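PDB 6HCP: BauA from Acinetobacter baumannii, which probably carries ferric preacinetobactin, an iron-loaded siderophore, across the bacterial outer membrane as a TonB-dependent transporter. Local coordinates for residues F62-I72 / P132-K142; I84-Y92 / A603-G612. All coordinates share one frame; numbering follows the deposited sequence.

Contact 1 (F62-I72 / P132-K142). With EDO (1,2-ethanediol), chain H.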
loop_
_atom_site.group_PDB
_atom_site.type_symbol
_atom_site.label_atom_id
_atom_site.label_comp_id
_atom_site.label_asym_id
_atom_site.label_seq_id
_atom_site.Cartn_x
_atom_site.Cartn_y
_atom_site.Cartn_z
ATOM N N PHE A 62 0.662 -12.128 41.186
ATOM C CA PHE A 62 -0.193 -12.388 40.033
ATOM C C PHE A 62 0.453 -11.681 38.844
ATOM O O PHE A 62 1.257 -10.758 39.056
ATOM C CB PHE A 62 -1.598 -11.823 40.253
ATOM C CG PHE A 62 -2.353 -12.429 41.404
ATOM C CD1 PHE A 62 -2.993 -13.647 41.267
ATOM C CD2 PHE A 62 -2.365 -11.812 42.642
ATOM C CE1 PHE A 62 -3.589 -14.252 42.361
ATOM C CE2 PHE A 62 -2.980 -12.407 43.724
ATOM C CZ PHE A 62 -3.591 -13.623 43.582
ATOM N N ASN A 63 0.152 -12.153 37.635
ATOM C CA ASN A 63 0.620 -11.521 36.413
ATOM C C ASN A 63 -0.362 -10.403 36.037
ATOM O O ASN A 63 -1.524 -10.652 35.680
ATOM C CB ASN A 63 0.808 -12.585 35.324
ATOM C CG ASN A 63 1.520 -12.064 34.091
ATOM O OD1 ASN A 63 1.441 -10.885 33.780
ATOM N ND2 ASN A 63 2.251 -12.929 33.410
ATOM N N THR A 64 0.086 -9.160 36.236
ATOM C CA THR A 64 -0.722 -7.962 36.127
ATOM C C THR A 64 -0.036 -6.952 35.199
ATOM O O THR A 64 1.191 -6.920 35.090
ATOM C CB THR A 64 -0.929 -7.282 37.479
ATOM O OG1 THR A 64 0.362 -7.027 38.053
ATOM C CG2 THR A 64 -1.792 -8.120 38.399
ATOM N N ILE A 65 -0.857 -6.148 34.524
ATOM C CA ILE A 65 -0.342 -5.017 33.752
ATOM C C ILE A 65 -1.392 -3.920 33.762
ATOM O O ILE A 65 -2.598 -4.199 33.806
ATOM C CB ILE A 65 0.045 -5.440 32.319
ATOM C CG1 ILE A 65 0.691 -4.265 31.575
ATOM C CG2 ILE A 65 -1.160 -5.975 31.565
ATOM C CD1 ILE A 65 1.877 -4.626 30.754
ATOM N N SER A 66 -0.933 -2.668 33.830
ATOM C CA SER A 66 -1.828 -1.529 33.762
ATOM C C SER A 66 -1.355 -0.555 32.682
ATOM O O SER A 66 -0.237 -0.063 32.751
ATOM C CB SER A 66 -1.902 -0.845 35.094
ATOM O OG SER A 66 -2.657 0.349 35.011
ATOM N N TYR A 67 -2.234 -0.286 31.720
ATOM C CA TYR A 67 -1.957 0.645 30.620
ATOM C C TYR A 67 -2.494 2.025 30.991
ATOM O O TYR A 67 -3.607 2.153 31.499
ATOM C CB TYR A 67 -2.617 0.161 29.333
ATOM C CG TYR A 67 -2.196 -1.219 28.914
ATOM C CD1 TYR A 67 -0.973 -1.433 28.300
ATOM C CD2 TYR A 67 -3.006 -2.326 29.159
ATOM C CE1 TYR A 67 -0.539 -2.714 27.991
ATOM C CE2 TYR A 67 -2.580 -3.611 28.852
ATOM C CZ TYR A 67 -1.390 -3.792 28.162
ATOM O OH TYR A 67 -0.918 -5.057 27.921
ATOM N N THR A 68 -1.746 3.064 30.606
ATOM C CA THR A 68 -2.160 4.458 30.871
ATOM C C THR A 68 -3.021 4.988 29.725
ATOM O O THR A 68 -2.980 4.499 28.589
ATOM C CB THR A 68 -0.946 5.367 31.107
ATOM O OG1 THR A 68 -0.233 5.467 29.872
ATOM C CG2 THR A 68 -0.021 4.845 32.186
ATOM N N ASP A 69 -3.708 6.091 30.016
ATOM C CA ASP A 69 -4.463 6.817 29.038
ATOM C C ASP A 69 -3.538 7.346 27.925
ATOM O O ASP A 69 -3.994 7.503 26.811
ATOM C CB ASP A 69 -5.318 7.922 29.667
ATOM C CG ASP A 69 -4.590 8.931 30.553
ATOM O OD1 ASP A 69 -3.478 8.649 31.030
ATOM O OD2 ASP A 69 -5.148 10.002 30.735
ATOM N N LYS A 70 -2.266 7.605 28.229
ATOM C CA LYS A 70 -1.311 8.033 27.194
ATOM C C LYS A 70 -1.140 6.903 26.159
ATOM O O LYS A 70 -1.177 7.136 24.948
ATOM C CB LYS A 70 0.026 8.447 27.820
ATOM C CG LYS A 70 1.132 8.832 26.821
ATOM C CD LYS A 70 0.683 9.847 25.781
ATOM C CE LYS A 70 1.813 10.607 25.105
ATOM N NZ LYS A 70 2.783 9.697 24.444
ATOM N N TYR A 71 -1.014 5.656 26.635
ATOM C CA TYR A 71 -0.933 4.487 25.725
ATOM C C TYR A 71 -2.200 4.362 24.879
ATOM O O TYR A 71 -2.141 4.197 23.664
ATOM C CB TYR A 71 -0.674 3.195 26.499
ATOM C CG TYR A 71 -0.483 1.984 25.623
ATOM C CD1 TYR A 71 0.604 1.884 24.771
ATOM C CD2 TYR A 71 -1.421 0.965 25.600
ATOM C CE1 TYR A 71 0.813 0.755 23.996
ATOM C CE2 TYR A 71 -1.227 -0.172 24.838
ATOM C CZ TYR A 71 -0.107 -0.279 24.030
ATOM O OH TYR A 71 0.080 -1.394 23.255
ATOM N N ILE A 72 -3.358 4.555 25.510
ATOM C CA ILE A 72 -4.609 4.456 24.830
ATOM C C ILE A 72 -4.649 5.459 23.665
ATOM O O ILE A 72 -5.116 5.129 22.559
ATOM C CB ILE A 72 -5.775 4.638 25.816
ATOM C CG1 ILE A 72 -5.792 3.525 26.873
ATOM C CG2 ILE A 72 -7.088 4.733 25.081
ATOM C CD1 ILE A 72 -6.753 3.801 27.999
ATOM N N PRO A 132 -12.603 3.690 25.098
ATOM C CA PRO A 132 -11.841 3.942 26.320
ATOM C C PRO A 132 -11.527 5.395 26.725
ATOM O O PRO A 132 -10.689 5.598 27.627
ATOM C CB PRO A 132 -10.514 3.232 26.034
ATOM C CG PRO A 132 -10.358 3.317 24.535
ATOM C CD PRO A 132 -11.760 3.216 23.984
ATOM N N GLU A 133 -12.282 6.365 26.203
ATOM C CA GLU A 133 -11.943 7.795 26.412
ATOM C C GLU A 133 -12.092 8.212 27.880
ATOM O O GLU A 133 -11.506 9.199 28.291
ATOM C CB GLU A 133 -12.816 8.695 25.542
ATOM C CG GLU A 133 -12.364 8.724 24.094
ATOM C CD GLU A 133 -12.893 7.577 23.255
ATOM O OE1 GLU A 133 -13.654 6.721 23.802
ATOM O OE2 GLU A 133 -12.632 7.582 22.033
ATOM N N MET A 134 -12.901 7.505 28.663
ATOM C CA MET A 134 -13.167 7.977 30.030
ATOM C C MET A 134 -12.224 7.342 31.052
ATOM O O MET A 134 -12.367 7.597 32.255
ATOM C CB MET A 134 -14.629 7.750 30.431
ATOM C CG MET A 134 -15.063 6.304 30.475
ATOM S SD MET A 134 -16.819 6.143 30.953
ATOM C CE MET A 134 -16.703 6.322 32.723
ATOM N N PHE A 135 -11.194 6.608 30.604
ATOM C CA PHE A 135 -10.365 5.880 31.565
ATOM C C PHE A 135 -8.946 6.432 31.637
ATOM O O PHE A 135 -8.279 6.635 30.610
ATOM C CB PHE A 135 -10.402 4.379 31.267
ATOM C CG PHE A 135 -11.806 3.840 31.217
ATOM C CD1 PHE A 135 -12.580 3.782 32.369
ATOM C CD2 PHE A 135 -12.373 3.427 30.018
ATOM C CE1 PHE A 135 -13.908 3.389 32.309
ATOM C CE2 PHE A 135 -13.692 3.006 29.966
ATOM C CZ PHE A 135 -14.465 3.011 31.104
ATOM N N GLY A 136 -8.443 6.507 32.871
ATOM C CA GLY A 136 -7.060 6.834 33.169
ATOM C C GLY A 136 -6.146 5.622 33.085
ATOM O O GLY A 136 -4.950 5.749 32.813
ATOM N N ARG A 137 -6.691 4.439 33.410
ATOM C CA ARG A 137 -5.926 3.202 33.385
ATOM C C ARG A 137 -6.834 2.079 32.879
ATOM O O ARG A 137 -8.029 2.074 33.111
ATOM C CB ARG A 137 -5.385 2.794 34.757
ATOM C CG ARG A 137 -4.559 3.858 35.465
ATOM C CD ARG A 137 -3.154 3.956 34.891
ATOM N NE ARG A 137 -2.358 4.915 35.637
ATOM C CZ ARG A 137 -2.127 6.183 35.283
ATOM N NH1 ARG A 137 -2.696 6.728 34.214
ATOM N NH2 ARG A 137 -1.310 6.899 36.035
ATOM N N VAL A 138 -6.221 1.133 32.173
ATOM C CA VAL A 138 -6.863 -0.120 31.820
ATOM C C VAL A 138 -5.980 -1.243 32.345
ATOM O O VAL A 138 -4.846 -1.381 31.893
ATOM C CB VAL A 138 -7.059 -0.245 30.300
ATOM C CG1 VAL A 138 -7.526 -1.653 29.931
ATOM C CG2 VAL A 138 -8.023 0.794 29.774
ATOM N N GLU A 139 -6.464 -1.945 33.381
ATOM C CA GLU A 139 -5.698 -2.893 34.117
ATOM C C GLU A 139 -6.156 -4.318 33.775
ATOM O O GLU A 139 -7.345 -4.586 33.585
ATOM C CB GLU A 139 -5.872 -2.684 35.630
ATOM C CG GLU A 139 -5.621 -1.271 36.109
ATOM C CD GLU A 139 -5.805 -1.092 37.604
ATOM O OE1 GLU A 139 -6.435 -1.993 38.254
ATOM O OE2 GLU A 139 -5.269 -0.091 38.133
ATOM N N VAL A 140 -5.196 -5.235 33.719
ATOM C CA VAL A 140 -5.465 -6.640 33.466
ATOM C C VAL A 140 -4.803 -7.453 34.573
ATOM O O VAL A 140 -3.608 -7.291 34.869
ATOM C CB VAL A 140 -4.959 -7.114 32.089
ATOM C CG1 VAL A 140 -5.321 -8.579 31.843
ATOM C CG2 VAL A 140 -5.482 -6.254 30.962
ATOM N N LEU A 141 -5.577 -8.388 35.131
ATOM C CA LEU A 141 -5.050 -9.418 36.019
ATOM C C LEU A 141 -5.338 -10.765 35.360
ATOM O O LEU A 141 -6.485 -11.051 35.039
ATOM C CB LEU A 141 -5.722 -9.324 37.390
ATOM C CG LEU A 141 -5.161 -10.311 38.425
ATOM C CD1 LEU A 141 -5.248 -9.736 39.824
ATOM C CD2 LEU A 141 -5.864 -11.650 38.351
ATOM N N LYS A 142 -4.287 -11.528 35.081
ATOM C CA LYS A 142 -4.409 -12.725 34.285
ATOM C C LYS A 142 -4.771 -13.913 35.176
ATOM O O LYS A 142 -4.275 -14.071 36.296
ATOM C CB LYS A 142 -3.134 -12.987 33.481
ATOM C CG LYS A 142 -2.830 -11.873 32.481
ATOM C CD LYS A 142 -1.524 -12.032 31.765
ATOM C CE LYS A 142 -0.988 -10.709 31.249
ATOM N NZ LYS A 142 0.151 -10.932 30.341
HETATM C C1 EDO H . 1.235 -3.170 37.243
HETATM O O1 EDO H . 1.771 -3.894 38.365
HETATM C C2 EDO H . 2.182 -3.257 36.045
HETATM O O2 EDO H . 1.597 -2.572 34.909
HETATM O O HOH W 1 -1.811 -14.061 37.581
HETATM O O HOH W 2 -3.026 1.138 37.467
HETATM O O HOH W 3 -2.017 9.409 33.497
#

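Contact 2 (I84-Y92 / A603-G612). With C8E ((hydroxyethyloxy)tri(ethyloxy)octane), chain B.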
loop_
_atom_site.group_PDB
_atom_site.type_symbol
_atom_site.label_atom_id
_atom_site.label_comp_id
_atom_site.label_asym_id
_atom_site.label_seq_id
_atom_site.Cartn_x
_atom_site.Cartn_y
_atom_site.Cartn_z
ATOM N N ILE A 84 -5.639 -3.879 25.205
ATOM C CA ILE A 84 -5.053 -4.954 26.028
ATOM C C ILE A 84 -4.440 -6.075 25.177
ATOM O O ILE A 84 -3.621 -6.843 25.695
ATOM C CB ILE A 84 -6.075 -5.516 27.035
ATOM C CG1 ILE A 84 -7.224 -6.250 26.336
ATOM C CG2 ILE A 84 -6.551 -4.393 27.942
ATOM C CD1 ILE A 84 -8.168 -6.970 27.295
ATOM N N ALA A 85 -4.854 -6.223 23.918
ATOM C CA ALA A 85 -4.415 -7.359 23.109
ATOM C C ALA A 85 -3.175 -7.015 22.271
ATOM O O ALA A 85 -2.548 -7.900 21.725
ATOM C CB ALA A 85 -5.531 -7.848 22.215
ATOM N N ALA A 86 -2.874 -5.731 22.097
ATOM C CA ALA A 86 -1.893 -5.347 21.060
ATOM C C ALA A 86 -0.520 -5.977 21.358
ATOM O O ALA A 86 0.121 -6.503 20.472
ATOM C CB ALA A 86 -1.820 -3.843 20.951
ATOM N N THR A 87 -0.070 -5.927 22.613
ATOM C CA THR A 87 1.272 -6.378 22.959
ATOM C C THR A 87 1.285 -7.574 23.916
ATOM O O THR A 87 2.357 -8.002 24.333
ATOM C CB THR A 87 2.097 -5.226 23.556
ATOM O OG1 THR A 87 1.436 -4.668 24.700
ATOM C CG2 THR A 87 2.332 -4.158 22.513
ATOM N N ASP A 88 0.116 -8.025 24.387
ATOM C CA ASP A 88 0.092 -9.021 25.465
ATOM C C ASP A 88 -0.076 -10.410 24.863
ATOM O O ASP A 88 -1.127 -10.747 24.322
ATOM C CB ASP A 88 -1.031 -8.720 26.456
ATOM C CG ASP A 88 -0.994 -9.573 27.716
ATOM O OD1 ASP A 88 -0.431 -10.694 27.664
ATOM O OD2 ASP A 88 -1.588 -9.126 28.708
ATOM N N PRO A 89 0.970 -11.253 24.891
ATOM C CA PRO A 89 0.895 -12.572 24.261
ATOM C C PRO A 89 -0.014 -13.575 24.988
ATOM O O PRO A 89 -0.253 -14.665 24.472
ATOM C CB PRO A 89 2.348 -13.067 24.339
ATOM C CG PRO A 89 2.890 -12.407 25.596
ATOM C CD PRO A 89 2.208 -11.056 25.657
ATOM N N SER A 90 -0.521 -13.199 26.164
ATOM C CA SER A 90 -1.472 -14.047 26.871
ATOM C C SER A 90 -2.915 -13.638 26.564
ATOM O O SER A 90 -3.856 -14.192 27.147
ATOM C CB SER A 90 -1.188 -14.027 28.364
ATOM O OG SER A 90 0.013 -14.737 28.629
ATOM N N ILE A 91 -3.099 -12.647 25.682
ATOM C CA ILE A 91 -4.443 -12.269 25.279
ATOM C C ILE A 91 -4.597 -12.540 23.777
ATOM O O ILE A 91 -3.685 -12.295 22.996
ATOM C CB ILE A 91 -4.709 -10.801 25.660
ATOM C CG1 ILE A 91 -4.560 -10.644 27.183
ATOM C CG2 ILE A 91 -6.065 -10.347 25.141
ATOM C CD1 ILE A 91 -5.009 -9.353 27.744
ATOM N N TYR A 92 -5.728 -13.130 23.404
ATOM C CA TYR A 92 -5.992 -13.438 22.007
ATOM C C TYR A 92 -7.349 -12.872 21.603
ATOM O O TYR A 92 -8.342 -13.065 22.311
ATOM C CB TYR A 92 -5.986 -14.943 21.752
ATOM C CG TYR A 92 -6.328 -15.307 20.333
ATOM C CD1 TYR A 92 -5.449 -15.020 19.296
ATOM C CD2 TYR A 92 -7.574 -15.831 20.011
ATOM C CE1 TYR A 92 -5.812 -15.220 17.973
ATOM C CE2 TYR A 92 -7.945 -16.041 18.697
ATOM C CZ TYR A 92 -7.043 -15.779 17.676
ATOM O OH TYR A 92 -7.429 -15.960 16.385
ATOM N N ALA A 603 -10.216 -22.324 18.753
ATOM C CA ALA A 603 -10.220 -20.859 18.618
ATOM C C ALA A 603 -8.850 -20.261 18.938
ATOM O O ALA A 603 -8.479 -19.249 18.329
ATOM C CB ALA A 603 -11.318 -20.224 19.445
ATOM N N VAL A 604 -8.187 -20.756 19.984
ATOM C CA VAL A 604 -6.994 -20.119 20.510
ATOM C C VAL A 604 -5.753 -20.727 19.867
ATOM O O VAL A 604 -5.689 -21.927 19.641
ATOM C CB VAL A 604 -6.922 -20.198 22.044
ATOM C CG1 VAL A 604 -8.001 -19.332 22.667
ATOM C CG2 VAL A 604 -6.979 -21.632 22.539
ATOM N N PRO A 605 -4.707 -19.913 19.625
ATOM C CA PRO A 605 -3.434 -20.420 19.122
ATOM C C PRO A 605 -2.597 -20.966 20.278
ATOM O O PRO A 605 -2.702 -20.468 21.404
ATOM C CB PRO A 605 -2.763 -19.172 18.530
ATOM C CG PRO A 605 -3.307 -18.041 19.351
ATOM C CD PRO A 605 -4.728 -18.442 19.701
ATOM N N LYS A 606 -1.698 -21.906 19.974
ATOM C CA LYS A 606 -0.784 -22.418 20.990
ATOM C C LYS A 606 0.433 -21.504 21.163
ATOM O O LYS A 606 0.973 -21.419 22.245
ATOM C CB LYS A 606 -0.337 -23.836 20.646
ATOM C CG LYS A 606 -1.460 -24.851 20.796
ATOM C CD LYS A 606 -1.039 -26.264 20.469
ATOM C CE LYS A 606 -0.363 -26.972 21.611
ATOM N NZ LYS A 606 -0.517 -28.436 21.440
ATOM N N ASN A 607 0.799 -20.772 20.117
ATOM C CA ASN A 607 1.995 -19.908 20.177
ATOM C C ASN A 607 1.586 -18.474 19.833
ATOM O O ASN A 607 0.975 -18.264 18.808
ATOM C CB ASN A 607 3.096 -20.381 19.224
ATOM C CG ASN A 607 3.489 -21.838 19.432
ATOM O OD1 ASN A 607 3.498 -22.317 20.548
ATOM N ND2 ASN A 607 4.043 -22.466 18.416
ATOM N N GLN A 608 2.117 -17.504 20.586
ATOM C CA GLN A 608 1.994 -16.088 20.242
ATOM C C GLN A 608 3.324 -15.392 20.495
ATOM O O GLN A 608 4.017 -15.669 21.477
ATOM C CB GLN A 608 0.932 -15.380 21.077
ATOM C CG GLN A 608 -0.484 -15.875 20.869
ATOM C CD GLN A 608 -1.467 -14.848 21.389
ATOM O OE1 GLN A 608 -1.204 -13.657 21.357
ATOM N NE2 GLN A 608 -2.461 -15.310 22.115
ATOM N N ALA A 609 3.647 -14.455 19.607
ATOM C CA ALA A 609 4.765 -13.552 19.783
ATOM C C ALA A 609 4.320 -12.155 19.356
ATOM O O ALA A 609 3.755 -11.986 18.262
ATOM C CB ALA A 609 5.930 -14.003 18.943
ATOM N N LYS A 610 4.440 -11.203 20.279
ATOM C CA LYS A 610 4.020 -9.847 20.030
ATOM C C LYS A 610 5.148 -8.908 20.451
ATOM O O LYS A 610 5.740 -9.088 21.497
ATOM C CB LYS A 610 2.739 -9.531 20.804
ATOM C CG LYS A 610 1.495 -10.247 20.303
ATOM C CD LYS A 610 0.262 -10.033 21.168
ATOM C CE LYS A 610 -0.946 -10.750 20.607
ATOM N NZ LYS A 610 -2.113 -10.650 21.510
ATOM N N LEU A 611 5.345 -7.844 19.668
ATOM C CA LEU A 611 6.308 -6.819 20.032
ATOM C C LEU A 611 5.841 -5.478 19.477
ATOM O O LEU A 611 5.544 -5.360 18.294
ATOM C CB LEU A 611 7.687 -7.184 19.472
ATOM C CG LEU A 611 8.807 -6.200 19.810
ATOM C CD1 LEU A 611 8.932 -6.042 21.310
ATOM C CD2 LEU A 611 10.127 -6.665 19.212
ATOM N N GLY A 612 5.770 -4.493 20.370
ATOM C CA GLY A 612 5.520 -3.122 20.011
ATOM C C GLY A 612 6.704 -2.264 20.438
ATOM O O GLY A 612 7.216 -2.393 21.553
HETATM C C1 C8E B . 8.676 -18.403 27.253
HETATM C C2 C8E B . 9.014 -18.703 25.815
HETATM C C3 C8E B . 7.766 -18.965 24.977
HETATM C C4 C8E B . 8.162 -19.195 23.518
HETATM C C5 C8E B . 6.956 -19.291 22.590
HETATM C C6 C8E B . 7.331 -18.967 21.146
HETATM C C7 C8E B . 6.085 -18.764 20.290
HETATM C C8 C8E B . 6.361 -17.994 18.989
HETATM O O9 C8E B . 5.504 -18.422 17.936
HETATM C C10 C8E B . 4.924 -17.414 17.096
HETATM C C11 C8E B . 4.002 -18.016 16.048
HETATM O O12 C8E B . 4.620 -18.225 14.776
HETATM C C13 C8E B . 4.586 -19.626 14.365
HETATM C C14 C8E B . 3.684 -19.896 13.139
HETATM O O15 C8E B . 2.985 -21.181 13.110
HETATM C C16 C8E B . 1.884 -21.227 12.141
HETATM C C17 C8E B . 1.020 -22.527 12.116
HETATM O O18 C8E B . 0.173 -22.450 10.923
HETATM O O HOH W 4 -9.180 -18.042 16.071
#

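Contact 1 (F62-I72 / P132-K142)
Strand 64-68, an outermost strand of the plug domain's mixed sheet, although S66 and T68 make further backbone bonds to A44 and Q42, pairs antiparallel with residues 137-142 of strand 135-142, which separates it from strand 159-165. I65 and V140 form a hydrogen-bonded pair: I65 N donates to V140 O at 3.0 Å, and V140 N returns one to I65 O. Y67 and V138 repeat the pattern, and K142 N donates to N63 O.

Side chains of I65, Y67, V138 and V140 share one face. Branched V138 and V140 suit a strand face turned to the plug interior. I65 CG2 lies alongside V140 CB at 4.0 Å, while CG1, anti to the backbone N (chi1 -175°), reaches over one face of the Y67 ring. V140 CG2 meets that ring at its edge.

The other face is more polar. A water 2.6 Å from both S66 OG and E139 OE2 accepts from the serine and donates to the carboxylate; E139 OE1 is held by N162 and N48 N. R137 lies side by side with T68, whose CG2 methyl lies over one guanidinium face, toward its rim. Because its chain bends at chi2 (-77°), R137 can turn NH1 back onto G136 O at 2.8 Å. NH1 also faces D69 OD1 at 3.8 Å, a long salt bridge supplemented by a bridging water, and NH2 pairs with D36.

G136 and R137 both face V164, a classic beta bulge where strand 135-142 turns a corner. Opposite it, T68 N-caps helix 69-75: its OG1 accepts a weak bond from Y71 N and is also hydrogen-bonded to G41 O. The helix's first turn brings I72 over the corner, with CG2 3.6 Å from P132 CG and CD1 3.7 Å from V138 CG2.

Contact 2 (I84-Y92 / A603-G612)
K610 NZ donates to three carbonyls of segment 84-92: I91 O at 2.7 Å, A85 O at 2.8 Å and D88 O at 3.0 Å. A lysine suits this buried place, since its long apolar chain passes T87 and P89 while the ammonium meets carbonyl oxygens whose partial negative charge would be expected to stabilise it. With CG beside the backbone N (chi1 -70°), the chain runs extended from the barrel strand into the plug loop.

The loop is shaped to receive it. D88 to I91 form a type I beta turn, closed by I91 N to D88 O; I91 N and K610 NZ reach D88 O from opposite faces of its plane. D88 OD1 accepts from S90 N at 2.9 Å, making an Asx turn, and the same OD1 forms a salt bridge with K142 NZ from strand 135-142. This is plug against barrel wall, the interface of a TonB-dependent receptor.

Alongside, Q608 NE2 adds a weak bond to I91 O. In the loop before that strand, P605 CD sits over the centre of the Y92 ring, 3.6 Å from its centroid, a CH-pi contact. Y92 OH bonds R649 and donates to a water that bridges to A603 O.

Overall arrangement
Contact 1 lies wholly within the plug, whereas contact 2 joins the plug to the barrel; their centres are about 16 Å apart and they touch directly. The polar tie is the salt bridge from K142 NZ to D88 OD1, at 2.7 Å. The apolar tie is I84, whose CG2 lies 3.5 Å from V138 CG1 and 3.7 Å from V140 CG2. Near the start of helix 69-75, Y71 OH approaches T87 CG2 at 3.6 Å. In contact 1 an ethanediol, probably from the crystallisation liquor, accepts from S66 N (O2, 2.8 Å) and is also bonded to A44 O. In contact 2 detergent meets N607 and A609, whose CB atoms are directed away from segment 84-92.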